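PDB 4WNY: universal stress protein from Burkholderia pseudomallei, which belongs to the universal stress protein A family, probably acts in the cellular stress response, and may bind a nucleotide as some relatives do. Local coordinates for residues A[14-17]-A[18-21]; A[64-67]-A[68-72]. All blocks are in the same frame, centred on the assembly; numbering follows the deposited sequence.

Contact 1: A[14-17]-A[18-21]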
loop_
_atom_site.group_PDB
_atom_site.type_symbol
_atom_site.label_atom_id
_atom_site.label_comp_id
_atom_site.label_asym_id
_atom_site.label_seq_id
_atom_site.Cartn_x
_atom_site.Cartn_y
_atom_site.Cartn_z
ATOM N N ASP A 14 5.606 -14.326 -8.069
ATOM C CA ASP A 14 5.104 -15.554 -8.672
ATOM C C ASP A 14 5.667 -15.725 -10.079
ATOM O O ASP A 14 5.346 -16.688 -10.775
ATOM C CB ASP A 14 3.569 -15.568 -8.693
ATOM C CG ASP A 14 2.978 -14.488 -9.584
ATOM O OD1 ASP A 14 3.703 -13.538 -9.944
ATOM O OD2 ASP A 14 1.778 -14.586 -9.923
ATOM N N GLY A 15 6.512 -14.785 -10.489
ATOM C CA GLY A 15 7.158 -14.856 -11.786
ATOM C C GLY A 15 6.517 -13.962 -12.830
ATOM O O GLY A 15 7.116 -13.681 -13.868
ATOM N N SER A 16 5.297 -13.514 -12.553
ATOM C CA SER A 16 4.554 -12.688 -13.496
ATOM C C SER A 16 5.192 -11.312 -13.654
ATOM O O SER A 16 5.920 -10.851 -12.774
ATOM C CB SER A 16 3.099 -12.542 -13.050
ATOM O OG SER A 16 3.010 -11.812 -11.839
ATOM N N GLN A 17 4.911 -10.665 -14.781
ATOM C CA GLN A 17 5.447 -9.340 -15.080
ATOM C C GLN A 17 5.047 -8.300 -14.037
ATOM O O GLN A 17 5.863 -7.468 -13.638
ATOM C CB GLN A 17 4.983 -8.881 -16.464
ATOM C CG GLN A 17 5.937 -9.229 -17.595
ATOM C CD GLN A 17 7.205 -8.398 -17.559
ATOM O OE1 GLN A 17 7.197 -7.251 -17.114
ATOM N NE2 GLN A 17 8.305 -8.977 -18.023
ATOM N N THR A 18 3.792 -8.350 -13.601
ATOM C CA THR A 18 3.274 -7.371 -12.651
ATOM C C THR A 18 3.857 -7.584 -11.262
ATOM O O THR A 18 4.003 -6.636 -10.494
ATOM C CB THR A 18 1.740 -7.427 -12.564
ATOM O OG1 THR A 18 1.341 -8.553 -11.770
ATOM C CG2 THR A 18 1.145 -7.551 -13.950
ATOM N N ALA A 19 4.185 -8.832 -10.944
ATOM C CA ALA A 19 4.842 -9.143 -9.680
ATOM C C ALA A 19 6.281 -8.653 -9.714
ATOM O O ALA A 19 6.807 -8.161 -8.715
ATOM C CB ALA A 19 4.792 -10.628 -9.403
ATOM N N SER A 20 6.912 -8.794 -10.874
ATOM C CA SER A 20 8.257 -8.278 -11.084
ATOM C C SER A 20 8.249 -6.757 -11.005
ATOM O O SER A 20 9.188 -6.144 -10.495
ATOM C CB SER A 20 8.804 -8.742 -12.435
ATOM O OG SER A 20 10.102 -8.226 -12.667
ATOM N N HIS A 21 7.178 -6.155 -11.512
ATOM C CA HIS A 21 6.994 -4.713 -11.434
ATOM C C HIS A 21 6.854 -4.281 -9.979
ATOM O O HIS A 21 7.355 -3.231 -9.578
ATOM C CB HIS A 21 5.767 -4.284 -12.238
ATOM C CG HIS A 21 5.587 -2.800 -12.321
ATOM N ND1 HIS A 21 4.443 -2.161 -11.887
ATOM C CD2 HIS A 21 6.404 -1.827 -12.788
ATOM C CE1 HIS A 21 4.565 -0.862 -12.084
ATOM N NE2 HIS A 21 5.748 -0.632 -12.629
#
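S16 and A19 meet in a helix N-cap, where the loop leaving strand 8-13 turns into helix 17-32 of the universal stress protein fold. S16 occupies the capping position, and its OG accepts a weak bond from A19 N at 3.3 Å. With OG between the backbone N and the carbonyl carbon (chi1 66°), the hydroxyl reaches forward to the first turn. Toward the strand, S16 OG donates to D14 OD1 at 2.7 Å, on the syn lone pair of the carboxylate. The same oxygen receives S16 N at 3.1 Å, this time from above the carboxylate plane, 56° out of it, which closes an Asx turn around G15. OD1 is therefore held by two donors from one residue. The methyl of A19 is wedged beside both oxygens, with CB 3.2 Å from D14 OD1 and equally near S16 OG. Behind the cap the helical pattern begins with S20 N on S16 O at 3.0 Å and H21 N on Q17 O at 2.8 Å. S20 OG turns to R78 on helix 57-82, while T18 touches H121 and A151. In ATP-binding relatives the loop after the first strand borders the nucleotide. Relayed through one serine hydroxyl, the cap couples D14 to the helix start, whose backbone N-H groups would probably favour a negatively charged carboxylate.

Contact 2: A[64-67]-A[68-72]; sequences FREE and GRRVL
E66, R69 and R70 form a salt-bridge network on a surface of helix 57-82, joining residues three and four positions apart in the universal stress protein fold. One carboxylate oxygen, E66 OE2, serves both arginines. R69 NE meets it on its syn side at 2.8 Å with an N-H...O angle of 160°, and the oxygen lies close to the R69 guanidinium plane. R69 NH2 adds a weak bond to the same OE2 at 3.2 Å. The E66 and R69 side chains run alongside each other in the same direction, but their flat ends are turned 60° apart, and both R69 bonds fall on the one oxygen OE2. R70 comes in across E66, and its NH2 gives OE2 a weak, strongly bent bond of 2.9 Å, while E66 CG lies over one face of the R70 guanidinium. A bend at chi2 of R70 (-71°) folds the chain back along the helix for this. R69 NE lies at the edge of the R70 guanidinium, near its plane, and both groups converge on E66 OE2, whose negative charge they probably share. Away from this cluster, F64, E67, V71 and L72 rest on Y41 of strand 36-43, and R65 forms a salt bridge with E92. The backbone beneath is regular: G68 N bonds F64 O at 2.8 Å. V71 N bonds E67 O at 3.0 Å. V71 CG2 lies 3.2 Å from E67 O.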
loop_
_atom_site.group_PDB
_atom_site.type_symbol
_atom_site.label_atom_id
_atom_site.label_comp_id
_atom_site.label_asym_id
_atom_site.label_seq_id
_atom_site.Cartn_x
_atom_site.Cartn_y
_atom_site.Cartn_z
ATOM N N PHE A 64 7.747 -26.008 -9.413
ATOM C CA PHE A 64 7.504 -24.674 -8.877
ATOM C C PHE A 64 8.548 -24.284 -7.836
ATOM O O PHE A 64 8.836 -23.100 -7.652
ATOM C CB PHE A 64 6.098 -24.583 -8.279
ATOM C CG PHE A 64 5.007 -24.509 -9.311
ATOM C CD1 PHE A 64 4.144 -25.576 -9.508
ATOM C CD2 PHE A 64 4.849 -23.374 -10.089
ATOM C CE1 PHE A 64 3.143 -25.508 -10.458
ATOM C CE2 PHE A 64 3.850 -23.301 -11.040
ATOM C CZ PHE A 64 2.996 -24.370 -11.225
ATOM N N ARG A 65 9.111 -25.277 -7.156
ATOM C CA ARG A 65 10.224 -25.029 -6.246
ATOM C C ARG A 65 11.443 -24.596 -7.050
ATOM O O ARG A 65 12.147 -23.657 -6.678
ATOM C CB ARG A 65 10.549 -26.273 -5.414
ATOM C CG ARG A 65 9.596 -26.538 -4.257
ATOM C CD ARG A 65 10.014 -27.791 -3.497
ATOM N NE ARG A 65 9.109 -28.111 -2.398
ATOM C CZ ARG A 65 9.195 -29.213 -1.656
ATOM N NH1 ARG A 65 10.145 -30.106 -1.899
ATOM N NH2 ARG A 65 8.328 -29.423 -0.674
ATOM N N GLU A 66 11.682 -25.290 -8.159
ATOM C CA GLU A 66 12.780 -24.952 -9.056
ATOM C C GLU A 66 12.559 -23.581 -9.681
ATOM O O GLU A 66 13.496 -22.797 -9.827
ATOM C CB GLU A 66 12.927 -26.012 -10.147
ATOM C CG GLU A 66 14.148 -25.822 -11.020
ATOM C CD GLU A 66 15.429 -25.787 -10.212
ATOM O OE1 GLU A 66 15.593 -26.642 -9.317
ATOM O OE2 GLU A 66 16.268 -24.899 -10.467
ATOM N N GLU A 67 11.313 -23.298 -10.047
ATOM C CA GLU A 67 10.963 -21.999 -10.601
ATOM C C GLU A 67 11.155 -20.921 -9.544
ATOM O O GLU A 67 11.612 -19.818 -9.842
ATOM C CB GLU A 67 9.523 -21.995 -11.109
ATOM C CG GLU A 67 9.198 -20.811 -11.995
ATOM C CD GLU A 67 9.984 -20.832 -13.289
ATOM O OE1 GLU A 67 9.666 -21.670 -14.159
ATOM O OE2 GLU A 67 10.917 -20.014 -13.437
ATOM N N GLY A 68 10.804 -21.256 -8.307
ATOM C CA GLY A 68 10.987 -20.356 -7.186
ATOM C C GLY A 68 12.446 -20.004 -6.986
ATOM O O GLY A 68 12.778 -18.847 -6.734
ATOM N N ARG A 69 13.316 -21.002 -7.104
ATOM C CA ARG A 69 14.754 -20.785 -6.979
ATOM C C ARG A 69 15.236 -19.734 -7.973
ATOM O O ARG A 69 15.937 -18.794 -7.604
ATOM C CB ARG A 69 15.524 -22.090 -7.190
ATOM C CG ARG A 69 17.036 -21.911 -7.198
ATOM C CD ARG A 69 17.764 -23.240 -7.320
ATOM N NE ARG A 69 18.002 -23.622 -8.709
ATOM C CZ ARG A 69 19.071 -23.255 -9.409
ATOM N NH1 ARG A 69 19.999 -22.489 -8.851
ATOM N NH2 ARG A 69 19.213 -23.649 -10.667
ATOM N N ARG A 70 14.844 -19.903 -9.232
ATOM C CA ARG A 70 15.229 -18.988 -10.300
ATOM C C ARG A 70 14.691 -17.580 -10.054
ATOM O O ARG A 70 15.405 -16.595 -10.231
ATOM C CB ARG A 70 14.727 -19.510 -11.647
ATOM C CG ARG A 70 15.069 -20.967 -11.916
ATOM C CD ARG A 70 16.552 -21.153 -12.187
ATOM N NE ARG A 70 16.932 -22.564 -12.212
ATOM C CZ ARG A 70 16.769 -23.370 -13.258
ATOM N NH1 ARG A 70 16.221 -22.912 -14.376
ATOM N NH2 ARG A 70 17.151 -24.637 -13.182
ATOM N N VAL A 71 13.429 -17.498 -9.641
ATOM C CA VAL A 71 12.780 -16.216 -9.380
ATOM C C VAL A 71 13.402 -15.501 -8.183
ATOM O O VAL A 71 13.657 -14.295 -8.233
ATOM C CB VAL A 71 11.264 -16.398 -9.134
ATOM C CG1 VAL A 71 10.643 -15.119 -8.581
ATOM C CG2 VAL A 71 10.569 -16.826 -10.417
ATOM N N LEU A 72 13.647 -16.249 -7.112
ATOM C CA LEU A 72 14.226 -15.681 -5.898
ATOM C C LEU A 72 15.696 -15.327 -6.081
ATOM O O LEU A 72 16.205 -14.415 -5.429
ATOM C CB LEU A 72 14.067 -16.647 -4.722
ATOM C CG LEU A 72 12.631 -16.897 -4.258
ATOM C CD1 LEU A 72 12.600 -17.870 -3.087
ATOM C CD2 LEU A 72 11.948 -15.585 -3.896
#

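How the contacts relate
From the N terminus, strand 8-13 leads into contact 1, where a tight turn passes directly into helix 17-32. The chain then runs through that helix and strand 36-43 before helix 57-82 carries contact 2. The two contacts follow in series, neither nested nor crossing, and each is local, so neither closes a long loop. Their centres lie 13 Å apart, yet the segments touch: G15 CA of the turn packs against V71 CG2 of the helix at 4.2 Å. Contact 1 joins the central strand of the parallel sheet to its following helix, whereas contact 2 stays within one helix that lies against strands 36-43 and 89-92.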